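Local coordinates for aspartokinase 1, chloroplastic (Arabidopsis thaliana, PDB 2CDQ), which catalyses the ATP-dependent phosphorylation of L-aspartate to 4-phospho-L-aspartate, the first step of aspartate-family amino acid synthesis, and binds lysine and S-adenosylmethionine as allosteric effectors, at residues Ile27-Phe33 / Glu57-Leu63; Gln250-Asp254 / Ala288-His292; Pro273-Glu279 / Thr319-Arg325; Asp278-Glu282 / Lys459-Ser463. All coordinates share one frame; numbering follows the deposited sequence.

Interactions 1, 2 and 3 all reach the large mixed sheet of the kinase domain, while interaction 4 joins that domain to an ACT domain. Interaction 1 touches interaction 2 edge to edge, because strand 29-33 pairs with strand 248-253; their centres are 14 Å apart. Leu-291 CD1 of interaction 2 then meets Ile-321 CD1 of interaction 3 at 3.7 Å. Interactions 3 and 4, with centres 12 Å apart, share Asp-278 and Glu-279 on helix 277-287. The side chain of Lys-32, in interaction 1, is about 6 Å from the lysine in the kinase-domain pocket of Ser-64 and Glu-148; that of Glu-282, bonded to effector-site Ser-378 of the second subunit, is about 8 Å from a bound lysine.

Interaction 1: residues Ile27-Phe33 / Glu57-Leu63; sequences ITCVMKF and ESPVIVL
Val-60 and Val-62 pack beside Ile-27, Val-30 and Lys-32 where strands 29-33 and 59-63 run parallel as the two arms of a beta-alpha-beta unit, helix 41-53 making the crossover. The strand axes are 24° apart, and backbone bonds alternate along the pair: Met-31 N donates to Val-60 O (2.7 Å), and Val-62 N to Met-31 O (2.8 Å). Val-60 sends CG2 back to the loop end, where it meets Ile-27 CG2 at 3.6 Å, the two side chains crossing at about a right angle. With CG1 anti to its backbone N (chi1 178°), Val-62 turns its other methyl, CG2, onto Val-30 CG2 at 3.6 Å. Helix 232-244 lies against this valine face through Thr-236 and Ala-237. Lys-32 shares the face, but its end leads off to a salt bridge with Asp-234; by similarity Lys-32 probably binds ATP.

Phe-33 belongs to the other face, with Met-31, Ile-61 and Leu-63. Its CD2 meets Ile-61 CG2 at 4.0 Å and its CB meets Leu-63 CD2 at 3.9 Å, while the ring stacks on Trp-252 of the next strand. At the N-terminal end of the pair, Thr-28 and Ser-58 are bonded twice: Thr-28 N donates to Ser-58 O at 2.9 Å, and Thr-28 OG1 accepts a hydrogen bond from Ser-58 N at 2.8 Å.

Interaction 2: residues Gln250-Asp254 / Ala288-His292; sequences QVWKD and AQVLH
Val-251 and Val-290 are the nearest pair of CA atoms across the contact, 8.1 Å apart, so strand residues 250-253 and the loop 288-292 meet through side chains, with no hydrogen bond between them. Leu-291 adopts a left-handed backbone conformation (phi 54°, psi 67°), and its side chain ends close to the strand. The two branches of Val-251 divide the work: CG1 meets Val-290 CG1 at 3.9 Å, while CG2 meets Leu-291 CD2 at 4.0 Å. In each of these pairs the side chains slide past one another in opposite directions. Lys-253 lays its aliphatic part across Val-290, with CD 4.0 Å from Val-290 CG1, then bends at chi3 (80°) and brings NZ to 3.6 Å from Ala-288 CB. Asp-234 of helix 232-244 touches both valines and accepts a hydrogen bond from Leu-291 N. The loop, which links helices 277-287 and 293-302, thus packs on strand 248-253, with Leu-291 also reaching Val-306 and Val-308 of the adjacent strand 306-310.

Interaction 3: residues Pro273-Glu279 / Thr319-Arg325; sequences PYLTFDE and TIITKTR
Arg-325 reaches Glu-279 because its CG stands between the backbone N and the carbonyl carbon (chi1 70°) and the chain then runs extended to NE, while Glu-279 is itself extended beyond CG. The salt bridge lies beside strands 274-276 and 319-322, a parallel pair in the large mixed sheet of the amino acid kinase fold, where 319-322 also runs antiparallel to 306-310. It joins the first turn of helix 277-287 to the residues just after strand 319-322. The guanidinium grips the carboxylate side-on: NE donates to Glu-279 OE1 at 2.7 Å and NH2 to Glu-279 OE2 at 3.2 Å, each oxygen using its syn lone pair. Tyr-274 O lies over one guanidinium face, and Thr-333 OG1 also bonds OE2. Between the strands, Leu-275 N donates to Ile-320 O at 3.1 Å and Thr-322 N to Leu-275 O at 3.0 Å. Where the helix begins, Phe-277 N bonds Thr-322 O, and its ring receives Ile-321 CG2 over one face in a CH-pi contact, 4.1 Å from the centroid.

Interaction 4: residues Asp278-Glu282 / Lys459-Ser463; sequences DEAAE and KVNIS
Glu-282, on helix 277-287, reaches across to Val-460, in the loop, and Asn-461, at the start of strand 461-467. Its CB lies 4.0 Å from Asn-461 CB and 4.1 Å from Val-460 CG2. The next carbon, CG, comes closer to the valine, 3.7 Å from the same Val-460 CG2, which also approaches the helix backbone near Glu-279 CA. At CG the chain bends (chi2 -78°), and this turns the carboxylate aside toward the asparagine. CD then sits 4.0 Å from Asn-461 CB. At the tip Glu-282 OE1 accepts a weak hydrogen bond from Asn-461 ND2, 3.2 Å long and well off straight, with 131° at the hydrogen. Carboxylate and amide planes stand nearly perpendicular, 84° apart.

The stronger polar partners of this buried carboxylate belong to the second subunit: OE2 is bonded to Ser-378 OG and OE1 to Glu-379 N, both of that subunit. Asn-461 ND2 also makes a weak bond to Glu-379 OE2 of the second subunit, so the amide lies between two carboxylates. Nearby, Lys-459 makes a salt bridge to Asp-345 of the second subunit. The site is therefore a junction of three parts: a kinase-domain helix, the N-terminal end of an inner strand of an antiparallel ACT-domain sheet in the same chain, and, from the second subunit, the ACT region whose Ser-378 binds the allosteric effector lysine.

Interaction 1: residues Ile27-Phe33 / Glu57-Leu63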
loop_
_atom_site.group_PDB
_atom_site.type_symbol
_atom_site.label_atom_id
_atom_site.label_comp_id
_atom_site.label_asym_id
_atom_site.label_seq_id
_atom_site.Cartn_x
_atom_site.Cartn_y
_atom_site.Cartn_z
ATOM N N ILE A 27 -9.513 -35.301 -28.918
ATOM C CA ILE A 27 -9.889 -33.906 -28.664
ATOM C C ILE A 27 -8.663 -33.021 -28.919
ATOM O O ILE A 27 -7.572 -33.330 -28.436
ATOM C CB ILE A 27 -10.381 -33.707 -27.199
ATOM C CG1 ILE A 27 -11.577 -34.617 -26.873
ATOM C CG2 ILE A 27 -10.703 -32.243 -26.923
ATOM C CD1 ILE A 27 -12.912 -34.174 -27.456
ATOM N N THR A 28 -8.835 -31.935 -29.676
ATOM C CA THR A 28 -7.696 -31.079 -30.057
ATOM C C THR A 28 -7.578 -29.772 -29.275
ATOM O O THR A 28 -6.470 -29.260 -29.085
ATOM C CB THR A 28 -7.677 -30.756 -31.575
ATOM O OG1 THR A 28 -8.992 -30.385 -32.011
ATOM C CG2 THR A 28 -7.190 -31.958 -32.375
ATOM N N CYS A 29 -8.717 -29.240 -28.830
ATOM C CA CYS A 29 -8.765 -27.966 -28.105
ATOM C C CYS A 29 -10.111 -27.735 -27.422
ATOM O O CYS A 29 -11.101 -28.412 -27.716
ATOM C CB CYS A 29 -8.480 -26.798 -29.053
ATOM S SG CYS A 29 -9.667 -26.703 -30.403
ATOM N N VAL A 30 -10.129 -26.764 -26.513
ATOM C CA VAL A 30 -11.350 -26.325 -25.841
ATOM C C VAL A 30 -11.693 -24.885 -26.245
ATOM O O VAL A 30 -10.827 -24.008 -26.256
ATOM C CB VAL A 30 -11.254 -26.486 -24.296
ATOM C CG1 VAL A 30 -9.888 -26.056 -23.778
ATOM C CG2 VAL A 30 -12.360 -25.723 -23.599
ATOM N N MET A 31 -12.955 -24.665 -26.606
ATOM C CA MET A 31 -13.436 -23.337 -26.983
ATOM C C MET A 31 -14.470 -22.858 -25.977
ATOM O O MET A 31 -15.458 -23.546 -25.705
ATOM C CB MET A 31 -14.020 -23.352 -28.394
ATOM C CG MET A 31 -13.035 -23.837 -29.446
ATOM S SD MET A 31 -13.813 -24.187 -31.025
ATOM C CE MET A 31 -13.486 -22.675 -31.906
ATOM N N LYS A 32 -14.216 -21.684 -25.410
ATOM C CA LYS A 32 -15.091 -21.109 -24.404
ATOM C C LYS A 32 -15.849 -19.941 -25.001
ATOM O O LYS A 32 -15.266 -19.094 -25.685
ATOM C CB LYS A 32 -14.285 -20.653 -23.187
ATOM C CG LYS A 32 -15.108 -19.998 -22.092
ATOM C CD LYS A 32 -15.225 -18.498 -22.294
ATOM C CE LYS A 32 -16.144 -17.882 -21.267
ATOM N NZ LYS A 32 -15.752 -16.473 -21.015
ATOM N N PHE A 33 -17.150 -19.902 -24.723
ATOM C CA PHE A 33 -18.024 -18.836 -25.203
ATOM C C PHE A 33 -18.798 -18.185 -24.061
ATOM O O PHE A 33 -19.392 -18.872 -23.221
ATOM C CB PHE A 33 -18.977 -19.374 -26.276
ATOM C CG PHE A 33 -18.284 -19.798 -27.537
ATOM C CD1 PHE A 33 -18.057 -18.882 -28.561
ATOM C CD2 PHE A 33 -17.843 -21.105 -27.695
ATOM C CE1 PHE A 33 -17.404 -19.262 -29.732
ATOM C CE2 PHE A 33 -17.184 -21.499 -28.861
ATOM C CZ PHE A 33 -16.963 -20.573 -29.882
ATOM N N GLU A 57 -10.666 -29.979 -36.813
ATOM C CA GLU A 57 -10.430 -29.778 -35.383
ATOM C C GLU A 57 -11.586 -30.391 -34.583
ATOM O O GLU A 57 -12.743 -30.292 -34.990
ATOM C CB GLU A 57 -10.308 -28.280 -35.086
ATOM C CG GLU A 57 -9.408 -27.916 -33.907
ATOM C CD GLU A 57 -7.939 -27.775 -34.284
ATOM O OE1 GLU A 57 -7.641 -27.485 -35.464
ATOM O OE2 GLU A 57 -7.078 -27.946 -33.389
ATOM N N SER A 58 -11.269 -31.036 -33.462
ATOM C CA SER A 58 -12.280 -31.679 -32.612
ATOM C C SER A 58 -12.357 -30.977 -31.257
ATOM O O SER A 58 -11.553 -31.264 -30.364
ATOM C CB SER A 58 -11.966 -33.170 -32.410
ATOM O OG SER A 58 -12.090 -33.909 -33.613
ATOM N N PRO A 59 -13.328 -30.059 -31.092
ATOM C CA PRO A 59 -13.336 -29.178 -29.923
ATOM C C PRO A 59 -14.161 -29.672 -28.736
ATOM O O PRO A 59 -15.045 -30.519 -28.895
ATOM C CB PRO A 59 -13.960 -27.896 -30.476
ATOM C CG PRO A 59 -14.873 -28.365 -31.601
ATOM C CD PRO A 59 -14.463 -29.777 -31.990
ATOM N N VAL A 60 -13.843 -29.144 -27.555
ATOM C CA VAL A 60 -14.728 -29.218 -26.393
ATOM C C VAL A 60 -15.303 -27.819 -26.190
ATOM O O VAL A 60 -14.558 -26.843 -26.139
ATOM C CB VAL A 60 -13.990 -29.691 -25.110
ATOM C CG1 VAL A 60 -14.817 -29.402 -23.856
ATOM C CG2 VAL A 60 -13.678 -31.176 -25.189
ATOM N N ILE A 61 -16.624 -27.719 -26.094
ATOM C CA ILE A 61 -17.270 -26.418 -25.984
ATOM C C ILE A 61 -17.682 -26.115 -24.546
ATOM O O ILE A 61 -18.352 -26.918 -23.893
ATOM C CB ILE A 61 -18.475 -26.298 -26.949
ATOM C CG1 ILE A 61 -18.082 -26.736 -28.372
ATOM C CG2 ILE A 61 -19.062 -24.879 -26.928
ATOM C CD1 ILE A 61 -17.010 -25.864 -29.066
ATOM N N VAL A 62 -17.247 -24.957 -24.061
ATOM C CA VAL A 62 -17.612 -24.477 -22.737
ATOM C C VAL A 62 -18.556 -23.302 -22.909
ATOM O O VAL A 62 -18.184 -22.281 -23.499
ATOM C CB VAL A 62 -16.370 -24.032 -21.921
ATOM C CG1 VAL A 62 -16.785 -23.482 -20.563
ATOM C CG2 VAL A 62 -15.417 -25.191 -21.729
ATOM N N LEU A 63 -19.775 -23.445 -22.399
ATOM C CA LEU A 63 -20.775 -22.387 -22.519
ATOM C C LEU A 63 -21.123 -21.724 -21.200
ATOM O O LEU A 63 -21.291 -22.389 -20.176
ATOM C CB LEU A 63 -22.063 -22.904 -23.165
ATOM C CG LEU A 63 -22.060 -23.344 -24.623
ATOM C CD1 LEU A 63 -23.480 -23.647 -25.026
ATOM C CD2 LEU A 63 -21.464 -22.280 -25.529
#

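Interaction 2: residues Gln250-Asp254 / Ala288-His292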
loop_
_atom_site.group_PDB
_atom_site.type_symbol
_atom_site.label_atom_id
_atom_site.label_comp_id
_atom_site.label_asym_id
_atom_site.label_seq_id
_atom_site.Cartn_x
_atom_site.Cartn_y
_atom_site.Cartn_z
ATOM N N GLN A 250 -8.852 -21.750 -26.001
ATOM C CA GLN A 250 -9.350 -20.596 -26.744
ATOM C C GLN A 250 -10.480 -19.909 -26.001
ATOM O O GLN A 250 -11.419 -20.561 -25.556
ATOM C CB GLN A 250 -9.851 -21.027 -28.122
ATOM C CG GLN A 250 -8.759 -21.410 -29.112
ATOM C CD GLN A 250 -9.304 -21.786 -30.486
ATOM O OE1 GLN A 250 -10.507 -21.654 -30.760
ATOM N NE2 GLN A 250 -8.416 -22.259 -31.359
ATOM N N VAL A 251 -10.385 -18.592 -25.868
ATOM C CA VAL A 251 -11.453 -17.792 -25.268
ATOM C C VAL A 251 -12.005 -16.855 -26.339
ATOM O O VAL A 251 -11.264 -16.066 -26.927
ATOM C CB VAL A 251 -10.949 -17.013 -24.022
ATOM C CG1 VAL A 251 -11.905 -15.898 -23.628
ATOM C CG2 VAL A 251 -10.738 -17.962 -22.852
ATOM N N TRP A 252 -13.305 -16.956 -26.597
ATOM C CA TRP A 252 -13.929 -16.188 -27.674
ATOM C C TRP A 252 -14.566 -14.860 -27.236
ATOM O O TRP A 252 -15.215 -14.772 -26.189
ATOM C CB TRP A 252 -14.920 -17.065 -28.442
ATOM C CG TRP A 252 -14.228 -18.127 -29.260
ATOM C CD1 TRP A 252 -13.826 -19.363 -28.834
ATOM C CD2 TRP A 252 -13.842 -18.034 -30.636
ATOM N NE1 TRP A 252 -13.217 -20.043 -29.861
ATOM C CE2 TRP A 252 -13.213 -19.250 -30.977
ATOM C CE3 TRP A 252 -13.966 -17.041 -31.614
ATOM C CZ2 TRP A 252 -12.710 -19.497 -32.255
ATOM C CZ3 TRP A 252 -13.466 -17.291 -32.885
ATOM C CH2 TRP A 252 -12.846 -18.508 -33.193
ATOM N N LYS A 253 -14.342 -13.832 -28.055
ATOM C CA LYS A 253 -14.879 -12.486 -27.846
ATOM C C LYS A 253 -15.390 -11.897 -29.167
ATOM O O LYS A 253 -15.276 -12.533 -30.217
ATOM C CB LYS A 253 -13.808 -11.569 -27.244
ATOM C CG LYS A 253 -13.519 -11.795 -25.762
ATOM C CD LYS A 253 -12.910 -10.556 -25.121
ATOM C CE LYS A 253 -13.980 -9.521 -24.774
ATOM N NZ LYS A 253 -13.390 -8.217 -24.349
ATOM N N ASP A 254 -15.942 -10.683 -29.114
ATOM C CA ASP A 254 -16.475 -10.012 -30.306
ATOM C C ASP A 254 -15.515 -9.005 -30.955
ATOM O O ASP A 254 -15.865 -8.349 -31.943
ATOM C CB ASP A 254 -17.807 -9.337 -29.981
ATOM C CG ASP A 254 -18.920 -10.338 -29.741
ATOM O OD1 ASP A 254 -18.905 -11.420 -30.368
ATOM O OD2 ASP A 254 -19.818 -10.039 -28.925
ATOM N N ALA A 288 -9.817 -6.314 -21.105
ATOM C CA ALA A 288 -10.927 -7.058 -21.691
ATOM C C ALA A 288 -11.876 -7.394 -20.533
ATOM O O ALA A 288 -11.691 -6.895 -19.417
ATOM C CB ALA A 288 -10.418 -8.316 -22.366
ATOM N N GLN A 289 -12.889 -8.220 -20.767
ATOM C CA GLN A 289 -13.721 -8.671 -19.653
ATOM C C GLN A 289 -13.614 -10.179 -19.503
ATOM O O GLN A 289 -14.618 -10.878 -19.335
ATOM C CB GLN A 289 -15.176 -8.221 -19.824
ATOM C CG GLN A 289 -15.489 -6.836 -19.248
ATOM C CD GLN A 289 -14.875 -5.690 -20.046
ATOM O OE1 GLN A 289 -14.415 -4.704 -19.472
ATOM N NE2 GLN A 289 -14.865 -5.815 -21.370
ATOM N N VAL A 290 -12.381 -10.673 -19.561
ATOM C CA VAL A 290 -12.111 -12.112 -19.566
ATOM C C VAL A 290 -10.879 -12.495 -18.742
ATOM O O VAL A 290 -10.066 -11.643 -18.376
ATOM C CB VAL A 290 -11.931 -12.667 -21.014
ATOM C CG1 VAL A 290 -13.261 -12.698 -21.763
ATOM C CG2 VAL A 290 -10.871 -11.876 -21.786
ATOM N N LEU A 291 -10.765 -13.789 -18.455
ATOM C CA LEU A 291 -9.569 -14.373 -17.865
ATOM C C LEU A 291 -9.120 -13.692 -16.571
ATOM O O LEU A 291 -8.063 -13.052 -16.516
ATOM C CB LEU A 291 -8.434 -14.425 -18.896
ATOM C CG LEU A 291 -8.688 -15.303 -20.122
ATOM C CD1 LEU A 291 -7.821 -14.865 -21.279
ATOM C CD2 LEU A 291 -8.454 -16.773 -19.796
ATOM N N HIS A 292 -9.945 -13.830 -15.537
ATOM C CA HIS A 292 -9.553 -13.460 -14.187
ATOM C C HIS A 292 -8.266 -14.226 -13.875
ATOM O O HIS A 292 -8.115 -15.368 -14.311
ATOM C CB HIS A 292 -10.663 -13.820 -13.202
ATOM C CG HIS A 292 -10.331 -13.516 -11.775
ATOM N ND1 HIS A 292 -9.536 -14.337 -11.004
ATOM C CD2 HIS A 292 -10.686 -12.482 -10.977
ATOM C CE1 HIS A 292 -9.414 -13.823 -9.794
ATOM N NE2 HIS A 292 -10.104 -12.698 -9.750
#

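Interaction 3: residues Pro273-Glu279 / Thr319-Arg325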
loop_
_atom_site.group_PDB
_atom_site.type_symbol
_atom_site.label_atom_id
_atom_site.label_comp_id
_atom_site.label_asym_id
_atom_site.label_seq_id
_atom_site.Cartn_x
_atom_site.Cartn_y
_atom_site.Cartn_z
ATOM N N PRO A 273 -1.119 -8.441 -30.208
ATOM C CA PRO A 273 -0.890 -9.793 -30.748
ATOM C C PRO A 273 -0.359 -10.812 -29.739
ATOM O O PRO A 273 -0.812 -11.956 -29.738
ATOM C CB PRO A 273 0.137 -9.565 -31.870
ATOM C CG PRO A 273 0.710 -8.211 -31.623
ATOM C CD PRO A 273 -0.384 -7.423 -30.983
ATOM N N TYR A 274 0.581 -10.398 -28.892
ATOM C CA TYR A 274 1.213 -11.317 -27.946
ATOM C C TYR A 274 1.177 -10.787 -26.521
ATOM O O TYR A 274 1.385 -9.593 -26.280
ATOM C CB TYR A 274 2.661 -11.609 -28.352
ATOM C CG TYR A 274 2.821 -12.016 -29.799
ATOM C CD1 TYR A 274 3.282 -11.102 -30.749
ATOM C CD2 TYR A 274 2.500 -13.310 -30.221
ATOM C CE1 TYR A 274 3.421 -11.465 -32.078
ATOM C CE2 TYR A 274 2.641 -13.683 -31.550
ATOM C CZ TYR A 274 3.100 -12.757 -32.471
ATOM O OH TYR A 274 3.243 -13.124 -33.789
ATOM N N LEU A 275 0.925 -11.695 -25.582
ATOM C CA LEU A 275 0.833 -11.342 -24.180
ATOM C C LEU A 275 1.494 -12.404 -23.310
ATOM O O LEU A 275 1.596 -13.573 -23.691
ATOM C CB LEU A 275 -0.634 -11.186 -23.796
ATOM C CG LEU A 275 -1.083 -10.009 -22.928
ATOM C CD1 LEU A 275 -0.758 -8.671 -23.579
ATOM C CD2 LEU A 275 -2.575 -10.123 -22.684
ATOM N N THR A 276 1.946 -11.982 -22.138
ATOM C CA THR A 276 2.554 -12.875 -21.163
ATOM C C THR A 276 1.510 -13.216 -20.103
ATOM O O THR A 276 0.664 -12.380 -19.780
ATOM C CB THR A 276 3.790 -12.190 -20.533
ATOM O OG1 THR A 276 4.819 -12.078 -21.523
ATOM C CG2 THR A 276 4.330 -12.957 -19.349
ATOM N N PHE A 277 1.553 -14.435 -19.569
ATOM C CA PHE A 277 0.656 -14.815 -18.470
ATOM C C PHE A 277 0.676 -13.818 -17.307
ATOM O O PHE A 277 -0.345 -13.621 -16.639
ATOM C CB PHE A 277 0.977 -16.218 -17.954
ATOM C CG PHE A 277 0.330 -17.318 -18.739
ATOM C CD1 PHE A 277 1.095 -18.150 -19.546
ATOM C CD2 PHE A 277 -1.044 -17.530 -18.666
ATOM C CE1 PHE A 277 0.502 -19.179 -20.277
ATOM C CE2 PHE A 277 -1.650 -18.553 -19.391
ATOM C CZ PHE A 277 -0.875 -19.381 -20.199
ATOM N N ASP A 278 1.841 -13.209 -17.067
ATOM C CA ASP A 278 1.996 -12.157 -16.058
ATOM C C ASP A 278 1.339 -10.865 -16.504
ATOM O O ASP A 278 0.688 -10.186 -15.714
ATOM C CB ASP A 278 3.475 -11.895 -15.745
ATOM C CG ASP A 278 4.072 -12.940 -14.809
ATOM O OD1 ASP A 278 5.280 -13.241 -14.949
ATOM O OD2 ASP A 278 3.336 -13.465 -13.938
ATOM N N GLU A 279 1.519 -10.523 -17.774
ATOM C CA GLU A 279 0.902 -9.335 -18.327
ATOM C C GLU A 279 -0.606 -9.508 -18.277
ATOM O O GLU A 279 -1.319 -8.617 -17.810
ATOM C CB GLU A 279 1.379 -9.090 -19.756
ATOM C CG GLU A 279 2.844 -8.707 -19.857
ATOM C CD GLU A 279 3.250 -8.327 -21.265
ATOM O OE1 GLU A 279 3.325 -9.234 -22.133
ATOM O OE2 GLU A 279 3.498 -7.116 -21.496
ATOM N N THR A 319 -4.957 -12.855 -29.916
ATOM C CA THR A 319 -3.954 -12.646 -28.876
ATOM C C THR A 319 -3.583 -13.987 -28.253
ATOM O O THR A 319 -4.440 -14.655 -27.666
ATOM C CB THR A 319 -4.474 -11.673 -27.789
ATOM O OG1 THR A 319 -4.619 -10.365 -28.349
ATOM C CG2 THR A 319 -3.515 -11.587 -26.620
ATOM N N ILE A 320 -2.318 -14.385 -28.397
ATOM C CA ILE A 320 -1.821 -15.605 -27.754
ATOM C C ILE A 320 -1.145 -15.232 -26.446
ATOM O O ILE A 320 -0.208 -14.427 -26.429
ATOM C CB ILE A 320 -0.814 -16.433 -28.626
ATOM C CG1 ILE A 320 -1.223 -16.463 -30.097
ATOM C CG2 ILE A 320 -0.719 -17.871 -28.139
ATOM C CD1 ILE A 320 -0.346 -15.629 -31.011
ATOM N N ILE A 321 -1.632 -15.808 -25.352
ATOM C CA ILE A 321 -1.001 -15.628 -24.052
ATOM C C ILE A 321 -0.075 -16.813 -23.764
ATOM O O ILE A 321 -0.519 -17.965 -23.705
ATOM C CB ILE A 321 -2.032 -15.457 -22.926
ATOM C CG1 ILE A 321 -3.079 -14.408 -23.314
ATOM C CG2 ILE A 321 -1.324 -15.078 -21.627
ATOM C CD1 ILE A 321 -4.382 -14.501 -22.522
ATOM N N THR A 322 1.214 -16.512 -23.608
ATOM C CA THR A 322 2.246 -17.526 -23.371
ATOM C C THR A 322 3.095 -17.170 -22.149
ATOM O O THR A 322 2.993 -16.057 -21.616
ATOM C CB THR A 322 3.167 -17.720 -24.612
ATOM O OG1 THR A 322 3.644 -16.450 -25.070
ATOM C CG2 THR A 322 2.423 -18.418 -25.756
ATOM N N LYS A 323 3.913 -18.129 -21.708
ATOM C CA LYS A 323 4.843 -17.947 -20.584
ATOM C C LYS A 323 5.749 -16.731 -20.812
ATOM O O LYS A 323 5.853 -15.852 -19.951
ATOM C CB LYS A 323 5.692 -19.214 -20.401
ATOM C CG LYS A 323 6.561 -19.265 -19.141
ATOM C CD LYS A 323 5.837 -19.959 -17.979
ATOM C CE LYS A 323 6.760 -20.933 -17.220
ATOM N NZ LYS A 323 7.884 -20.267 -16.493
ATOM N N THR A 324 6.384 -16.693 -21.983
ATOM C CA THR A 324 7.302 -15.620 -22.359
ATOM C C THR A 324 7.057 -15.176 -23.806
ATOM O O THR A 324 6.406 -15.887 -24.581
ATOM C CB THR A 324 8.781 -16.059 -22.198
ATOM O OG1 THR A 324 8.961 -17.366 -22.757
ATOM C CG2 THR A 324 9.187 -16.083 -20.728
ATOM N N ARG A 325 7.577 -14.001 -24.160
ATOM C CA ARG A 325 7.431 -13.458 -25.511
ATOM C C ARG A 325 8.596 -12.534 -25.873
ATOM O O ARG A 325 9.306 -12.045 -24.993
ATOM C CB ARG A 325 6.079 -12.734 -25.675
ATOM C CG ARG A 325 5.932 -11.397 -24.917
ATOM C CD ARG A 325 4.601 -10.729 -25.234
ATOM N NE ARG A 325 4.442 -9.409 -24.616
ATOM C CZ ARG A 325 4.716 -8.246 -25.212
ATOM N NH1 ARG A 325 5.188 -8.214 -26.456
ATOM N NH2 ARG A 325 4.519 -7.101 -24.562
HETATM O O HOH W 1 4.171 -15.105 -17.168
#

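Interaction 4: residues Asp278-Glu282 / Lys459-Ser463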
loop_
_atom_site.group_PDB
_atom_site.type_symbol
_atom_site.label_atom_id
_atom_site.label_comp_id
_atom_site.label_asym_id
_atom_site.label_seq_id
_atom_site.Cartn_x
_atom_site.Cartn_y
_atom_site.Cartn_z
ATOM N N ASP A 278 1.841 -13.209 -17.067
ATOM C CA ASP A 278 1.996 -12.157 -16.058
ATOM C C ASP A 278 1.339 -10.865 -16.504
ATOM O O ASP A 278 0.688 -10.186 -15.714
ATOM C CB ASP A 278 3.475 -11.895 -15.745
ATOM C CG ASP A 278 4.072 -12.940 -14.809
ATOM O OD1 ASP A 278 5.280 -13.241 -14.949
ATOM O OD2 ASP A 278 3.336 -13.465 -13.938
ATOM N N GLU A 279 1.519 -10.523 -17.774
ATOM C CA GLU A 279 0.902 -9.335 -18.327
ATOM C C GLU A 279 -0.606 -9.508 -18.277
ATOM O O GLU A 279 -1.319 -8.617 -17.810
ATOM C CB GLU A 279 1.379 -9.090 -19.756
ATOM C CG GLU A 279 2.844 -8.707 -19.857
ATOM C CD GLU A 279 3.250 -8.327 -21.265
ATOM O OE1 GLU A 279 3.325 -9.234 -22.133
ATOM O OE2 GLU A 279 3.498 -7.116 -21.496
ATOM N N ALA A 280 -1.079 -10.670 -18.723
ATOM C CA ALA A 280 -2.508 -10.977 -18.734
ATOM C C ALA A 280 -3.135 -10.855 -17.346
ATOM O O ALA A 280 -4.247 -10.345 -17.208
ATOM C CB ALA A 280 -2.755 -12.361 -19.317
ATOM N N ALA A 281 -2.408 -11.303 -16.323
ATOM C CA ALA A 281 -2.889 -11.274 -14.941
ATOM C C ALA A 281 -3.125 -9.848 -14.432
ATOM O O ALA A 281 -3.881 -9.636 -13.474
ATOM C CB ALA A 281 -1.916 -12.011 -14.033
ATOM N N GLU A 282 -2.480 -8.882 -15.085
ATOM C CA GLU A 282 -2.582 -7.472 -14.708
ATOM C C GLU A 282 -3.490 -6.699 -15.662
ATOM O O GLU A 282 -3.756 -5.510 -15.453
ATOM C CB GLU A 282 -1.191 -6.819 -14.690
ATOM C CG GLU A 282 -0.174 -7.477 -13.757
ATOM C CD GLU A 282 -0.362 -7.115 -12.295
ATOM O OE1 GLU A 282 -1.102 -6.153 -11.999
ATOM O OE2 GLU A 282 0.244 -7.790 -11.435
ATOM N N LYS A 459 6.754 -4.438 -11.251
ATOM C CA LYS A 459 5.521 -4.931 -11.853
ATOM C C LYS A 459 5.262 -4.236 -13.182
ATOM O O LYS A 459 5.693 -3.103 -13.386
ATOM C CB LYS A 459 4.335 -4.764 -10.885
ATOM C CG LYS A 459 4.404 -5.652 -9.618
ATOM C CD LYS A 459 4.842 -7.069 -9.979
ATOM C CE LYS A 459 4.255 -8.134 -9.072
ATOM N NZ LYS A 459 5.159 -8.512 -7.960
ATOM N N VAL A 460 4.586 -4.930 -14.091
ATOM C CA VAL A 460 4.230 -4.371 -15.401
ATOM C C VAL A 460 3.126 -3.302 -15.304
ATOM O O VAL A 460 2.901 -2.544 -16.245
ATOM C CB VAL A 460 3.821 -5.488 -16.423
ATOM C CG1 VAL A 460 5.026 -6.327 -16.820
ATOM C CG2 VAL A 460 2.728 -6.381 -15.856
ATOM N N ASN A 461 2.467 -3.246 -14.148
ATOM C CA ASN A 461 1.282 -2.420 -13.911
ATOM C C ASN A 461 1.577 -1.228 -13.000
ATOM O O ASN A 461 1.956 -1.403 -11.843
ATOM C CB ASN A 461 0.186 -3.305 -13.285
ATOM C CG ASN A 461 -1.125 -2.561 -13.010
ATOM O OD1 ASN A 461 -1.147 -1.356 -12.758
ATOM N ND2 ASN A 461 -2.227 -3.299 -13.037
ATOM N N ILE A 462 1.398 -0.018 -13.521
ATOM C CA ILE A 462 1.457 1.187 -12.685
ATOM C C ILE A 462 0.142 1.962 -12.755
ATOM O O ILE A 462 -0.377 2.220 -13.840
ATOM C CB ILE A 462 2.673 2.089 -13.027
ATOM C CG1 ILE A 462 2.707 3.318 -12.114
ATOM C CG2 ILE A 462 2.680 2.479 -14.503
ATOM C CD1 ILE A 462 3.746 4.355 -12.501
ATOM N N SER A 463 -0.395 2.318 -11.592
ATOM C CA SER A 463 -1.705 2.953 -11.521
ATOM C C SER A 463 -1.646 4.429 -11.127
ATOM O O SER A 463 -0.920 4.802 -10.205
ATOM C CB SER A 463 -2.611 2.183 -10.559
ATOM O OG SER A 463 -2.801 0.849 -11.002
#